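Local coordinates for Lmo0131 protein (Listeria monocytogenes, PDB 4Q6J) that probably hydrolyses cyclic di-GMP, as a phosphodiesterase of the EAL family, at residues E123-E128 with K151-D156. Numbering follows the deposited sequence.
With EDO (1,2-ethanediol), chain Q; EDO (1,2-ethanediol), chain N.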
loop_
_atom_site.group_PDB
_atom_site.type_symbol
_atom_site.label_atom_id
_atom_site.label_comp_id
_atom_site.label_asym_id
_atom_site.label_seq_id
_atom_site.Cartn_x
_atom_site.Cartn_y
_atom_site.Cartn_z
ATOM N N GLU B 123 5.966 19.253 20.549
ATOM C CA GLU B 123 6.439 18.034 19.910
ATOM C C GLU B 123 5.656 17.828 18.597
ATOM O O GLU B 123 4.437 17.835 18.593
ATOM C CB GLU B 123 6.231 16.857 20.864
ATOM C CG GLU B 123 6.418 15.505 20.238
ATOM C CD GLU B 123 6.213 14.377 21.274
ATOM O OE1 GLU B 123 6.717 14.538 22.401
ATOM O OE2 GLU B 123 5.545 13.357 20.985
ATOM N N ILE B 124 6.379 17.704 17.490
ATOM C CA ILE B 124 5.785 17.273 16.232
ATOM C C ILE B 124 5.843 15.767 16.205
ATOM O O ILE B 124 6.918 15.194 16.249
ATOM C CB ILE B 124 6.550 17.808 15.018
ATOM C CG1 ILE B 124 6.363 19.323 14.884
ATOM C CG2 ILE B 124 6.121 17.096 13.739
ATOM C CD1 ILE B 124 7.176 19.945 13.766
ATOM N N GLU B 125 4.670 15.142 16.161
ATOM C CA GLU B 125 4.554 13.699 16.095
ATOM C C GLU B 125 4.217 13.281 14.667
ATOM O O GLU B 125 3.156 13.603 14.143
ATOM C CB GLU B 125 3.499 13.184 17.065
ATOM C CG GLU B 125 3.190 11.737 16.799
ATOM C CD GLU B 125 2.226 11.128 17.780
ATOM O OE1 GLU B 125 1.967 11.714 18.831
ATOM O OE2 GLU B 125 1.718 10.027 17.502
ATOM N N ILE B 126 5.139 12.585 14.027
ATOM C CA ILE B 126 5.012 12.232 12.623
ATOM C C ILE B 126 4.082 11.030 12.506
ATOM O O ILE B 126 4.311 9.999 13.147
ATOM C CB ILE B 126 6.402 11.922 11.974
ATOM C CG1 ILE B 126 7.378 13.074 12.212
ATOM C CG2 ILE B 126 6.256 11.590 10.482
ATOM C CD1 ILE B 126 8.788 12.721 11.917
ATOM N N ILE B 127 3.023 11.182 11.721
ATOM C CA ILE B 127 2.042 10.128 11.531
ATOM C C ILE B 127 1.933 9.736 10.041
ATOM O O ILE B 127 2.686 10.256 9.211
ATOM C CB ILE B 127 0.648 10.488 12.150
ATOM C CG1 ILE B 127 -0.029 11.649 11.419
ATOM C CG2 ILE B 127 0.778 10.757 13.607
ATOM C CD1 ILE B 127 -1.503 11.681 11.637
ATOM N N GLU B 128 1.035 8.804 9.714
ATOM C CA GLU B 128 0.781 8.414 8.327
ATOM C C GLU B 128 2.062 8.164 7.541
ATOM O O GLU B 128 2.231 8.635 6.426
ATOM C CB GLU B 128 -0.136 9.442 7.650
ATOM C CG GLU B 128 -1.475 9.476 8.365
ATOM C CD GLU B 128 -2.454 10.539 7.873
ATOM O OE1 GLU B 128 -2.199 11.162 6.840
ATOM O OE2 GLU B 128 -3.499 10.753 8.527
ATOM N N LYS B 151 10.631 19.576 19.699
ATOM C CA LYS B 151 10.939 18.138 19.651
ATOM C C LYS B 151 10.187 17.401 18.525
ATOM O O LYS B 151 9.180 17.896 18.003
ATOM C CB LYS B 151 10.649 17.499 21.001
ATOM C CG LYS B 151 11.368 18.160 22.101
ATOM C CD LYS B 151 12.796 17.702 22.139
ATOM C CE LYS B 151 13.552 18.300 23.334
ATOM N NZ LYS B 151 14.959 17.764 23.457
ATOM N N VAL B 152 10.703 16.234 18.157
ATOM C CA VAL B 152 10.153 15.428 17.066
ATOM C C VAL B 152 9.984 13.956 17.472
ATOM O O VAL B 152 10.920 13.312 17.932
ATOM C CB VAL B 152 11.062 15.499 15.823
ATOM C CG1 VAL B 152 10.596 14.505 14.750
ATOM C CG2 VAL B 152 11.082 16.915 15.273
ATOM N N SER B 153 8.769 13.440 17.343
ATOM C CA SER B 153 8.534 12.038 17.619
ATOM C C SER B 153 7.950 11.351 16.397
ATOM O O SER B 153 7.625 11.994 15.426
ATOM C CB SER B 153 7.594 11.871 18.808
ATOM O OG SER B 153 6.361 12.458 18.542
HETATM N N MSE B 154 7.813 10.031 16.452
HETATM C CA MSE B 154 7.198 9.283 15.357
HETATM C C MSE B 154 6.283 8.249 15.967
HETATM O O MSE B 154 6.606 7.642 16.981
HETATM C CB MSE B 154 8.267 8.625 14.458
HETATM C CG MSE B 154 9.122 7.605 15.154
HETATM SE SE MSE B 154 10.509 6.749 14.046
HETATM C CE MSE B 154 9.287 5.673 12.902
ATOM N N ASP B 155 5.132 8.051 15.348
ATOM C CA ASP B 155 4.147 7.109 15.880
ATOM C C ASP B 155 4.348 5.689 15.342
ATOM O O ASP B 155 5.193 5.466 14.473
ATOM C CB ASP B 155 2.739 7.590 15.551
ATOM C CG ASP B 155 2.313 7.217 14.157
ATOM O OD1 ASP B 155 3.205 6.990 13.305
ATOM O OD2 ASP B 155 1.083 7.149 13.902
ATOM N N ASP B 156 3.551 4.751 15.855
ATOM C CA ASP B 156 3.364 3.430 15.228
ATOM C C ASP B 156 4.671 2.687 15.017
ATOM O O ASP B 156 4.820 2.012 14.016
ATOM C CB ASP B 156 2.694 3.581 13.840
ATOM C CG ASP B 156 1.161 3.721 13.897
ATOM O OD1 ASP B 156 0.587 3.977 14.974
ATOM O OD2 ASP B 156 0.523 3.572 12.829
HETATM C C1 EDO Q . -2.967 7.667 11.890
HETATM O O1 EDO Q . -2.453 8.118 13.152
HETATM C C2 EDO Q . -2.396 6.301 11.541
HETATM O O2 EDO Q . -1.001 6.427 11.289
HETATM C C1 EDO N . 7.635 12.308 25.045
HETATM O O1 EDO N . 6.663 12.465 24.000
HETATM C C2 EDO N . 7.112 12.845 26.367
HETATM O O2 EDO N . 6.052 12.017 26.856
#
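Four backbone hydrogen bonds join strand 123-127 to residues 151-155 in parallel register. Ile124 N donates to Lys151 O and Ile126 N to Ser153 O; between them Ser153 N reaches Ile124 O at 2.8 Å, and Asp155 N closes the ladder on Ile126 O at 3.1 Å.

Polar side chains line one face. Ser153 OG, held between its own N and carbonyl carbon (chi1 61°), donates to Glu123 OE2 over 2.7 Å, arriving from above the carboxylate plane, and the same OG lies against Glu125 CB. The other carboxylate oxygen of Glu123 accepts a hydrogen bond from a 1,2-ethanediol, which also binds Lys27. The two strands and helix 136-146 form a beta-alpha-beta crossover of the TIM-like barrel of the EAL domain; the Glu123, Ser153 and Glu125 side chains lie on the face away from that helix.

On the helix side, Ile126 CD1 meets Val152 CG1 at 3.8 Å, and Leu142 packs on both residues. Ile126 CG1 also comes close to Ser153 O.

At the C-terminal end of the pair the side chains of Glu125 and Asp155 cross at about a right angle: Glu125 OE2 touches Asp155 CB at 3.3 Å, carboxylate planes 55° apart. Asp155 and Asp156 open the Asp-Asp-Phe-Gly motif, which in active EAL relatives lies with this glutamate at the metal site. Lys176 makes a long, weak ion pair with Glu125. Ile127 CG2 rests against Asp155 OD2 (3.6 Å).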